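Local coordinates for protein Poly(Beta-D-mannuronate) lyase (PDB 7O79) that probably cleaves alginate, as a poly(beta-D-mannuronate) lyase of polysaccharide lyase family 6 built on a parallel beta-helix, at residues S133-N138 / Y160-P165; G171-R176 / H204-E209; F200-G205 / V225-G230; N245-E250 / R273-D278. All coordinates share one frame; numbering follows the deposited sequence.

Contact 1 of 4, residues S133-N138 / Y160-P165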
# COMPACT_ATOMS: atom_id res chain seq x y z
N SER A 133 -11.33 2.76 10.44
CA SER A 133 -10.19 3.22 11.23
C SER A 133 -9.44 2.03 11.82
O SER A 133 -10.06 1.05 12.26
CB SER A 133 -10.61 4.15 12.39
OG SER A 133 -11.13 5.36 11.90
N PHE A 134 -8.12 2.13 11.85
CA PHE A 134 -7.24 1.05 12.26
C PHE A 134 -6.13 1.61 13.13
O PHE A 134 -5.37 2.48 12.69
CB PHE A 134 -6.68 0.31 11.04
CG PHE A 134 -7.74 -0.12 10.06
CD1 PHE A 134 -8.40 -1.33 10.23
CD2 PHE A 134 -8.14 0.72 9.03
CE1 PHE A 134 -9.38 -1.74 9.37
CE2 PHE A 134 -9.13 0.32 8.15
CZ PHE A 134 -9.76 -0.92 8.32
N LYS A 135 -6.04 1.12 14.36
CA LYS A 135 -5.10 1.69 15.32
C LYS A 135 -4.39 0.60 16.12
O LYS A 135 -5.05 -0.26 16.72
CB LYS A 135 -5.82 2.63 16.29
CG LYS A 135 -4.86 3.25 17.29
CD LYS A 135 -5.54 4.20 18.25
CE LYS A 135 -4.52 4.87 19.17
NZ LYS A 135 -3.89 3.87 20.07
N GLY A 136 -3.06 0.63 16.12
CA GLY A 136 -2.29 -0.12 17.10
C GLY A 136 -1.86 -1.52 16.72
O GLY A 136 -1.34 -2.23 17.59
N LYS A 137 -2.04 -1.96 15.47
CA LYS A 137 -1.62 -3.31 15.12
C LYS A 137 -0.12 -3.49 15.39
O LYS A 137 0.70 -2.65 15.00
CB LYS A 137 -1.92 -3.62 13.66
CG LYS A 137 -1.65 -5.07 13.30
CD LYS A 137 -1.76 -5.32 11.79
CE LYS A 137 -2.10 -6.76 11.53
NZ LYS A 137 -0.85 -7.60 11.45
N ASN A 138 0.24 -4.58 16.08
CA ASN A 138 1.61 -4.72 16.53
C ASN A 138 2.22 -6.08 16.24
O ASN A 138 3.34 -6.35 16.69
CB ASN A 138 1.70 -4.38 18.03
CG ASN A 138 1.11 -5.47 18.93
OD1 ASN A 138 0.58 -6.47 18.46
ND2 ASN A 138 1.25 -5.28 20.24
N TYR A 160 -8.43 5.48 7.89
CA TYR A 160 -7.51 6.12 8.82
C TYR A 160 -6.64 5.04 9.45
O TYR A 160 -7.16 4.12 10.10
CB TYR A 160 -8.31 6.90 9.87
CG TYR A 160 -7.51 7.76 10.81
CD1 TYR A 160 -6.26 8.26 10.46
CD2 TYR A 160 -8.02 8.10 12.07
CE1 TYR A 160 -5.55 9.08 11.33
CE2 TYR A 160 -7.31 8.90 12.95
CZ TYR A 160 -6.08 9.39 12.57
OH TYR A 160 -5.38 10.19 13.44
N PHE A 161 -5.32 5.15 9.27
CA PHE A 161 -4.36 4.19 9.83
C PHE A 161 -3.43 4.94 10.78
O PHE A 161 -2.62 5.76 10.34
CB PHE A 161 -3.58 3.47 8.73
CG PHE A 161 -4.45 2.87 7.65
CD1 PHE A 161 -4.87 3.64 6.57
CD2 PHE A 161 -4.85 1.54 7.72
CE1 PHE A 161 -5.68 3.10 5.58
CE2 PHE A 161 -5.65 0.99 6.73
CZ PHE A 161 -6.08 1.78 5.66
N LYS A 162 -3.53 4.63 12.07
CA LYS A 162 -2.96 5.46 13.11
C LYS A 162 -2.16 4.62 14.10
O LYS A 162 -2.64 3.58 14.56
CB LYS A 162 -4.05 6.21 13.86
CG LYS A 162 -3.53 7.06 15.01
CD LYS A 162 -4.66 7.73 15.76
CE LYS A 162 -4.21 9.03 16.42
NZ LYS A 162 -5.26 9.56 17.33
N ASP A 163 -0.98 5.11 14.47
CA ASP A 163 -0.16 4.55 15.56
C ASP A 163 0.02 3.04 15.38
O ASP A 163 -0.41 2.23 16.20
CB ASP A 163 -0.77 4.84 16.94
CG ASP A 163 -0.93 6.32 17.23
OD1 ASP A 163 -0.11 7.13 16.76
OD2 ASP A 163 -1.87 6.67 17.96
N ILE A 164 0.67 2.69 14.28
CA ILE A 164 1.03 1.29 14.06
C ILE A 164 2.46 1.20 14.60
O ILE A 164 3.39 1.71 13.96
CB ILE A 164 0.92 0.90 12.58
CG1 ILE A 164 -0.46 1.31 12.01
CG2 ILE A 164 1.20 -0.60 12.40
CD1 ILE A 164 -1.66 0.73 12.73
N PRO A 165 2.67 0.63 15.79
CA PRO A 165 3.98 0.74 16.43
C PRO A 165 5.11 0.15 15.59
O PRO A 165 4.95 -0.86 14.90
CB PRO A 165 3.80 0.01 17.76
CG PRO A 165 2.61 -0.84 17.60
CD PRO A 165 1.71 -0.14 16.60
O HOH W 1 -1.62 6.12 21.14

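Contact 2 of 4, residues G171-R176 / H204-E209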
# COMPACT_ATOMS: atom_id res chain seq x y z
N GLY A 171 7.30 -7.63 6.58
CA GLY A 171 6.02 -8.27 6.73
C GLY A 171 5.07 -7.55 7.65
O GLY A 171 4.03 -8.11 7.99
N ARG A 172 5.39 -6.32 8.05
CA ARG A 172 4.47 -5.46 8.80
C ARG A 172 4.16 -4.19 8.00
O ARG A 172 4.16 -3.08 8.54
CB ARG A 172 5.03 -5.14 10.18
CG ARG A 172 5.18 -6.39 11.06
CD ARG A 172 5.48 -6.00 12.51
NE ARG A 172 4.38 -5.20 13.04
CZ ARG A 172 4.53 -4.00 13.59
NH1 ARG A 172 5.74 -3.47 13.70
NH2 ARG A 172 3.46 -3.33 14.01
N GLU A 173 3.94 -4.34 6.70
CA GLU A 173 3.48 -3.25 5.85
C GLU A 173 2.09 -2.81 6.29
O GLU A 173 1.36 -3.54 6.98
CB GLU A 173 3.43 -3.69 4.38
CG GLU A 173 4.75 -4.21 3.82
CD GLU A 173 4.95 -5.70 4.02
OE1 GLU A 173 5.79 -6.28 3.29
OE2 GLU A 173 4.28 -6.30 4.90
N ILE A 174 1.70 -1.61 5.88
CA ILE A 174 0.29 -1.25 6.07
C ILE A 174 -0.56 -1.86 4.96
O ILE A 174 -1.65 -2.38 5.21
CB ILE A 174 0.12 0.28 6.16
CG1 ILE A 174 1.04 0.86 7.24
CG2 ILE A 174 -1.34 0.61 6.49
CD1 ILE A 174 1.03 0.09 8.58
N PHE A 175 -0.05 -1.84 3.72
CA PHE A 175 -0.68 -2.45 2.55
C PHE A 175 0.35 -3.31 1.84
O PHE A 175 1.46 -2.84 1.56
CB PHE A 175 -1.19 -1.38 1.56
CG PHE A 175 -2.45 -0.66 1.98
CD1 PHE A 175 -2.40 0.45 2.81
CD2 PHE A 175 -3.69 -1.05 1.47
CE1 PHE A 175 -3.57 1.14 3.18
CE2 PHE A 175 -4.87 -0.36 1.80
CZ PHE A 175 -4.80 0.74 2.66
N ARG A 176 -0.01 -4.55 1.51
CA ARG A 176 0.79 -5.39 0.62
C ARG A 176 -0.12 -5.94 -0.48
O ARG A 176 -1.05 -6.70 -0.19
CB ARG A 176 1.50 -6.51 1.39
CG ARG A 176 2.36 -7.42 0.49
CD ARG A 176 3.11 -8.54 1.26
NE ARG A 176 2.21 -9.54 1.82
CZ ARG A 176 2.51 -10.32 2.86
NH1 ARG A 176 3.71 -10.25 3.42
NH2 ARG A 176 1.62 -11.20 3.30
N HIS A 204 3.81 3.30 11.36
CA HIS A 204 5.15 2.80 11.09
C HIS A 204 5.14 1.36 10.62
O HIS A 204 5.65 1.04 9.54
CB HIS A 204 6.04 2.93 12.33
CG HIS A 204 6.08 4.31 12.92
ND1 HIS A 204 6.13 5.44 12.14
CD2 HIS A 204 6.10 4.73 14.20
CE1 HIS A 204 6.17 6.51 12.92
NE2 HIS A 204 6.14 6.11 14.17
N GLY A 205 4.60 0.46 11.45
CA GLY A 205 4.74 -0.96 11.16
C GLY A 205 6.21 -1.33 11.06
O GLY A 205 7.01 -1.01 11.95
N GLU A 206 6.59 -1.96 9.95
CA GLU A 206 7.97 -2.37 9.71
C GLU A 206 8.92 -1.21 9.47
O GLU A 206 10.14 -1.43 9.51
CB GLU A 206 8.03 -3.33 8.51
CG GLU A 206 7.71 -2.65 7.18
CD GLU A 206 7.71 -3.63 6.02
OE1 GLU A 206 8.15 -3.25 4.91
OE2 GLU A 206 7.26 -4.77 6.22
N GLY A 207 8.42 -0.01 9.22
CA GLY A 207 9.31 1.13 8.99
C GLY A 207 10.18 0.97 7.76
O GLY A 207 11.35 1.39 7.76
N MET A 208 9.63 0.35 6.72
CA MET A 208 10.34 0.14 5.46
C MET A 208 9.41 0.46 4.31
O MET A 208 9.54 1.50 3.66
CB MET A 208 10.87 -1.29 5.36
CG MET A 208 11.57 -1.73 6.63
SD MET A 208 12.25 -3.38 6.59
CE MET A 208 12.88 -3.45 8.28
N GLU A 209 8.45 -0.43 4.05
CA GLU A 209 7.46 -0.22 3.00
C GLU A 209 6.12 0.00 3.69
O GLU A 209 5.53 -0.94 4.21
CB GLU A 209 7.44 -1.40 2.04
CG GLU A 209 8.81 -1.68 1.46
CD GLU A 209 8.79 -2.72 0.35
OE1 GLU A 209 9.86 -3.33 0.09
OE2 GLU A 209 7.72 -2.92 -0.27
O HOH W 2 4.61 -0.37 7.54

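Contact 3 of 4, residues F200-G205 / V225-G230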
# COMPACT_ATOMS: atom_id res chain seq x y z
N PHE A 200 -2.58 8.40 6.85
CA PHE A 200 -1.69 7.59 7.63
C PHE A 200 -0.99 8.51 8.65
O PHE A 200 -0.47 9.52 8.28
CB PHE A 200 -0.61 6.94 6.78
CG PHE A 200 -1.11 6.05 5.69
CD1 PHE A 200 -1.62 6.56 4.53
CD2 PHE A 200 -0.99 4.70 5.80
CE1 PHE A 200 -2.05 5.74 3.53
CE2 PHE A 200 -1.43 3.87 4.81
CZ PHE A 200 -1.95 4.39 3.67
N GLU A 201 -1.04 8.17 9.92
CA GLU A 201 -0.36 8.94 10.93
C GLU A 201 0.42 8.04 11.85
O GLU A 201 -0.16 7.30 12.58
CB GLU A 201 -1.35 9.76 11.71
CG GLU A 201 -0.73 10.72 12.69
CD GLU A 201 -1.32 12.09 12.56
OE1 GLU A 201 -2.38 12.21 11.93
OE2 GLU A 201 -0.73 13.04 13.09
N ARG A 202 1.72 8.19 11.87
CA ARG A 202 2.60 7.32 12.62
C ARG A 202 2.26 5.84 12.40
O ARG A 202 2.28 5.06 13.30
CB ARG A 202 2.64 7.71 14.10
CG ARG A 202 3.42 8.98 14.30
CD ARG A 202 2.97 9.82 15.47
NE ARG A 202 3.96 10.84 15.78
CZ ARG A 202 3.93 12.12 15.41
NH1 ARG A 202 2.95 12.64 14.71
NH2 ARG A 202 4.91 12.89 15.77
N ALA A 203 1.99 5.49 11.16
CA ALA A 203 1.61 4.13 10.76
C ALA A 203 2.85 3.30 10.42
O ALA A 203 2.96 2.69 9.36
CB ALA A 203 0.64 4.16 9.59
N HIS A 204 3.81 3.30 11.36
CA HIS A 204 5.15 2.80 11.09
C HIS A 204 5.14 1.36 10.62
O HIS A 204 5.65 1.04 9.54
CB HIS A 204 6.04 2.93 12.33
CG HIS A 204 6.08 4.31 12.92
ND1 HIS A 204 6.13 5.44 12.14
CD2 HIS A 204 6.10 4.73 14.20
CE1 HIS A 204 6.17 6.51 12.92
NE2 HIS A 204 6.14 6.11 14.17
N GLY A 205 4.60 0.46 11.45
CA GLY A 205 4.74 -0.96 11.16
C GLY A 205 6.21 -1.33 11.06
O GLY A 205 7.01 -1.01 11.95
N VAL A 225 0.30 11.02 4.23
CA VAL A 225 1.16 10.19 5.09
C VAL A 225 1.96 11.11 6.00
O VAL A 225 2.88 11.79 5.55
CB VAL A 225 2.09 9.28 4.27
CG1 VAL A 225 2.93 8.45 5.18
CG2 VAL A 225 1.29 8.39 3.31
N ILE A 226 1.64 11.08 7.29
CA ILE A 226 2.18 12.04 8.25
C ILE A 226 3.11 11.31 9.21
O ILE A 226 2.70 10.35 9.88
CB ILE A 226 1.06 12.76 9.01
CG1 ILE A 226 0.23 13.61 8.04
CG2 ILE A 226 1.65 13.66 10.10
CD1 ILE A 226 -0.90 14.38 8.72
N SER A 227 4.38 11.73 9.24
CA SER A 227 5.35 11.32 10.27
C SER A 227 5.45 9.80 10.41
O SER A 227 5.38 9.25 11.51
CB SER A 227 4.99 11.97 11.61
OG SER A 227 5.94 11.63 12.61
N THR A 228 5.63 9.12 9.28
CA THR A 228 5.60 7.65 9.26
C THR A 228 6.92 7.11 8.73
O THR A 228 7.42 7.57 7.69
CB THR A 228 4.43 7.12 8.42
OG1 THR A 228 3.20 7.63 8.94
CG2 THR A 228 4.41 5.57 8.44
N LYS A 229 7.47 6.12 9.44
CA LYS A 229 8.70 5.50 9.00
C LYS A 229 8.43 4.67 7.74
O LYS A 229 7.38 4.04 7.62
CB LYS A 229 9.26 4.61 10.10
CG LYS A 229 9.69 5.34 11.39
CD LYS A 229 10.26 4.31 12.36
CE LYS A 229 10.50 4.92 13.74
NZ LYS A 229 11.44 6.08 13.60
N GLY A 230 9.38 4.68 6.82
CA GLY A 230 9.21 3.97 5.56
C GLY A 230 8.72 4.88 4.46
O GLY A 230 8.61 6.10 4.61
O HOH W 3 6.73 1.06 6.79

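Contact 4 of 4, residues N245-E250 / R273-D278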
# COMPACT_ATOMS: atom_id res chain seq x y z
N ASN A 245 -0.30 12.38 -3.83
CA ASN A 245 -0.14 12.03 -2.42
C ASN A 245 0.62 13.14 -1.70
O ASN A 245 1.33 13.94 -2.31
CB ASN A 245 0.62 10.71 -2.24
CG ASN A 245 -0.09 9.54 -2.91
OD1 ASN A 245 -1.06 9.01 -2.36
ND2 ASN A 245 0.40 9.13 -4.09
N PHE A 246 0.44 13.19 -0.38
CA PHE A 246 1.13 14.14 0.48
C PHE A 246 1.90 13.36 1.52
O PHE A 246 1.31 12.60 2.29
CB PHE A 246 0.16 15.09 1.17
CG PHE A 246 -0.52 16.07 0.25
CD1 PHE A 246 0.03 17.32 0.03
CD2 PHE A 246 -1.74 15.76 -0.34
CE1 PHE A 246 -0.60 18.24 -0.80
CE2 PHE A 246 -2.37 16.68 -1.18
CZ PHE A 246 -1.80 17.92 -1.40
N ILE A 247 3.21 13.54 1.55
CA ILE A 247 4.04 12.88 2.55
C ILE A 247 4.66 13.99 3.39
O ILE A 247 5.57 14.68 2.94
CB ILE A 247 5.08 11.95 1.91
CG1 ILE A 247 4.36 10.90 1.06
CG2 ILE A 247 5.94 11.26 2.98
CD1 ILE A 247 5.28 9.91 0.39
N PHE A 248 4.13 14.17 4.60
CA PHE A 248 4.63 15.16 5.57
C PHE A 248 5.42 14.38 6.62
O PHE A 248 4.86 13.93 7.61
CB PHE A 248 3.50 15.95 6.21
CG PHE A 248 2.68 16.75 5.24
CD1 PHE A 248 3.15 17.94 4.73
CD2 PHE A 248 1.41 16.32 4.87
CE1 PHE A 248 2.40 18.69 3.83
CE2 PHE A 248 0.65 17.07 3.97
CZ PHE A 248 1.14 18.27 3.46
N GLY A 249 6.72 14.25 6.40
CA GLY A 249 7.53 13.43 7.29
C GLY A 249 7.73 14.01 8.68
O GLY A 249 8.05 13.26 9.60
N GLU A 250 7.56 15.32 8.85
CA GLU A 250 7.81 15.96 10.14
C GLU A 250 9.15 15.50 10.72
O GLU A 250 9.29 15.28 11.92
CB GLU A 250 6.66 15.68 11.11
CG GLU A 250 5.35 16.33 10.70
CD GLU A 250 4.22 16.04 11.67
OE1 GLU A 250 3.07 16.48 11.41
OE2 GLU A 250 4.47 15.37 12.70
N ARG A 273 7.79 16.21 1.83
CA ARG A 273 8.64 17.16 2.52
C ARG A 273 8.99 16.67 3.92
O ARG A 273 8.23 15.94 4.55
CB ARG A 273 8.00 18.55 2.55
CG ARG A 273 6.70 18.65 3.32
CD ARG A 273 6.44 20.11 3.73
NE ARG A 273 7.62 20.67 4.37
CZ ARG A 273 8.31 21.72 3.94
NH1 ARG A 273 7.94 22.37 2.84
NH2 ARG A 273 9.39 22.13 4.62
N ASP A 274 10.19 17.06 4.36
CA ASP A 274 10.66 16.80 5.73
C ASP A 274 10.73 15.31 6.00
O ASP A 274 10.34 14.83 7.07
CB ASP A 274 9.81 17.51 6.79
CG ASP A 274 9.42 18.93 6.41
OD1 ASP A 274 10.30 19.70 5.99
OD2 ASP A 274 8.24 19.31 6.59
N VAL A 275 11.19 14.56 5.03
CA VAL A 275 11.47 13.15 5.26
C VAL A 275 12.95 13.02 5.54
O VAL A 275 13.77 13.86 5.15
CB VAL A 275 11.03 12.23 4.10
CG1 VAL A 275 9.50 12.22 3.97
CG2 VAL A 275 11.66 12.69 2.81
N ASP A 276 13.28 11.96 6.27
CA ASP A 276 14.65 11.68 6.67
C ASP A 276 15.48 11.12 5.53
O ASP A 276 16.68 11.42 5.44
CB ASP A 276 14.61 10.71 7.86
CG ASP A 276 15.96 10.55 8.53
OD1 ASP A 276 16.77 11.50 8.45
OD2 ASP A 276 16.18 9.47 9.13
N GLY A 277 14.87 10.34 4.63
CA GLY A 277 15.55 9.68 3.53
C GLY A 277 15.35 10.39 2.21
O GLY A 277 15.26 11.63 2.15
N ASP A 278 15.28 9.61 1.12
CA ASP A 278 15.18 10.16 -0.23
C ASP A 278 13.73 10.51 -0.59
O ASP A 278 12.77 9.93 -0.07
CB ASP A 278 15.73 9.18 -1.27
CG ASP A 278 17.22 8.87 -1.09
OD1 ASP A 278 17.90 9.53 -0.28
OD2 ASP A 278 17.72 7.96 -1.80
O HOH W 4 6.38 17.49 7.28

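Contact 1 of 4, residues S133-N138 / Y160-P165
F134 and F161 run alongside each other in the same direction, their rings near parallel (planes at 13°) but displaced until little of one faces the other. The touch is made where CD2 of F134 comes 3.4 Å from CE2 of F161. Both rings have CG anti to the carbonyl carbon (chi1 -52° and -51°), and this shared torsion keeps them in step on the inner side of the coil. On the other side of the strands, K135 is extended through its third torsion, which brings its CE 3.4 Å from OD2 of D163. The bend at the last torsion only sets where NZ points: it stays 4.0 Å from that oxygen, too far for a salt bridge, and a water takes a bond from NZ, weakly, while giving one to OD2.

Behind the side chains, strands 133-135 and 160-162 run parallel, their axes 4.8 Å apart. The N-H of F134 reaches O of Y160 at 2.8 Å, and O of F134 receives the N-H of K162 at 2.9 Å. As the strands give way to a turn, I164 sets CG2 3.3 Å from O of K137, and its CD1 lies by the backbone N of G136. L143 packs on F134, F161 and I164 alike, and F200 carries the row of rings into the following coil.

The chemistry is thus divided by face: apolar ring packing inside the beta-helix adds to the backbone bonds that join the coils, whereas the lysine and aspartate outside probably attract each other only loosely, through water as well as directly.

Contact 2 of 4, residues G171-R176 / H204-E209
E206 brings its carboxylate against the backbone of G171 and R172, where it crosses the side chain of E173 with the two carboxylate planes 40° apart. Its OE2 is gripped by two backbone donors: the N-H of G171 at 2.9 Å, met nearly along the C-O axis, and the N-H of R172 at 3.0 Å, received on the anti lone pair of OE2. The other oxygen, OE1, takes the N-H of E209 at 3.0 Å. CG lies between the backbone N and carbonyl carbon (chi1 69°), and the chain then runs out extended to G171 and R172. The N-H of E206 bonds to O of R172 from well above the carbonyl plane. OE2 of E173 lies only 3.6 Å from OE2 of E206; the three N-H groups probably help to offset the repulsion. R172 lays one face of its guanidinium over CA of G205 and gives its NH1 to O of P165.

H204 to G207 form a type II' beta turn, with G205 at its second position. E206 thus ties the backbone of two successive coils at the turns leading into strands 175-177 and 209-214 of the parallel beta-helix characteristic of this lyase family.

Contact 3 of 4, residues F200-G205 / V225-G230
With CG anti to its carbonyl carbon (chi1 -53°), H204 turns its imidazole toward the next coil, where ND1 accepts the N-H of K229 at 3.1 Å. The bond is nearly straight, 172° at the hydrogen, although the donor is tilted from the ring plane. K229 adopts a similar first torsion (-64°), and this brings its CG over one face of the same ring in a CH-pi contact, 4.0 Å from the centroid. CE1 of H204 meanwhile lies 3.2 Å from O of S227, near the ring plane. R202 stretches alongside S227 and places a face of its guanidinium against OG.

T228 ties the start of the turn together: OG1 donates to O of I226 and weakly accepts the N-H of A203, while the N-H of R202 reaches that same O of I226 at 3.1 Å. Further back, I226 N bonds to O of F200, and CD1 of F200 packs 3.6 Å from CG2 of V225 on the inner side. The ammonium of K229 is held by E252 and by O of K253, beside the ring of Y166.

Since ND1 serves as the acceptor, the bond probably favours the tautomer with its proton on NE2 if the ring is neutral, and helps to hold its rotation.

Contact 4 of 4, residues N245-E250 / R273-D278
R273 and F248 meet side chain to side chain, CG of the arginine 3.9 Å from CD1 of the ring, while their backbones form a parallel bridge. Both polar backbone atoms of R273 are used across it: its N-H goes to O of I247 at 2.9 Å, and its O takes the N-H of G249 at the same length, 2.9 Å.

The guanidinium finds its acceptor in the next residue along the chain. It grips D274 side-on, NE to OD2 at 2.7 Å and NH2 to OD1 at 2.9 Å. OD2 lies in the guanidinium plane, yet NE approaches it from above the carboxylate plane. OD1 also accepts from N327, one coil further on, and OD2 accepts a hydrogen bond from a water that in turn accepts the N-H of E250 at 2.9 Å. The water thus joins E250 to D274; O of D274 lies 3.3 Å from N of E250 but at too poor an angle for a bond.

CA of G249 comes 3.1 Å from O of D274, and CG2 of I247 meets CG1 of V275 on the inner side.

With both carboxylate oxygens of D274 engaged by the arginine, and each by a further partner, the aspartate is probably stabilised in its charged form.

In the fold
The four contacts follow one another along the beta-helix, each joining neighbouring coils. Contact 1 passes directly into contact 3, whose strand 194-201 pairs with 155-162: E201 N bonds to O of F161 at 2.9 Å. Contact 3 hands on to contact 4 in the same way, S227 N probably bonding to O of F248 at 2.8 Å. Contact 2 sits to the side, in the turns that lead to the second row of strands. It shares H204 and G205 with contact 3, and G205 N probably bonds to O of I164 from contact 1 at 3.1 Å. Contacts 1 and 4, with centres about 19 Å apart, do not touch; the coils of contact 3 bridge them.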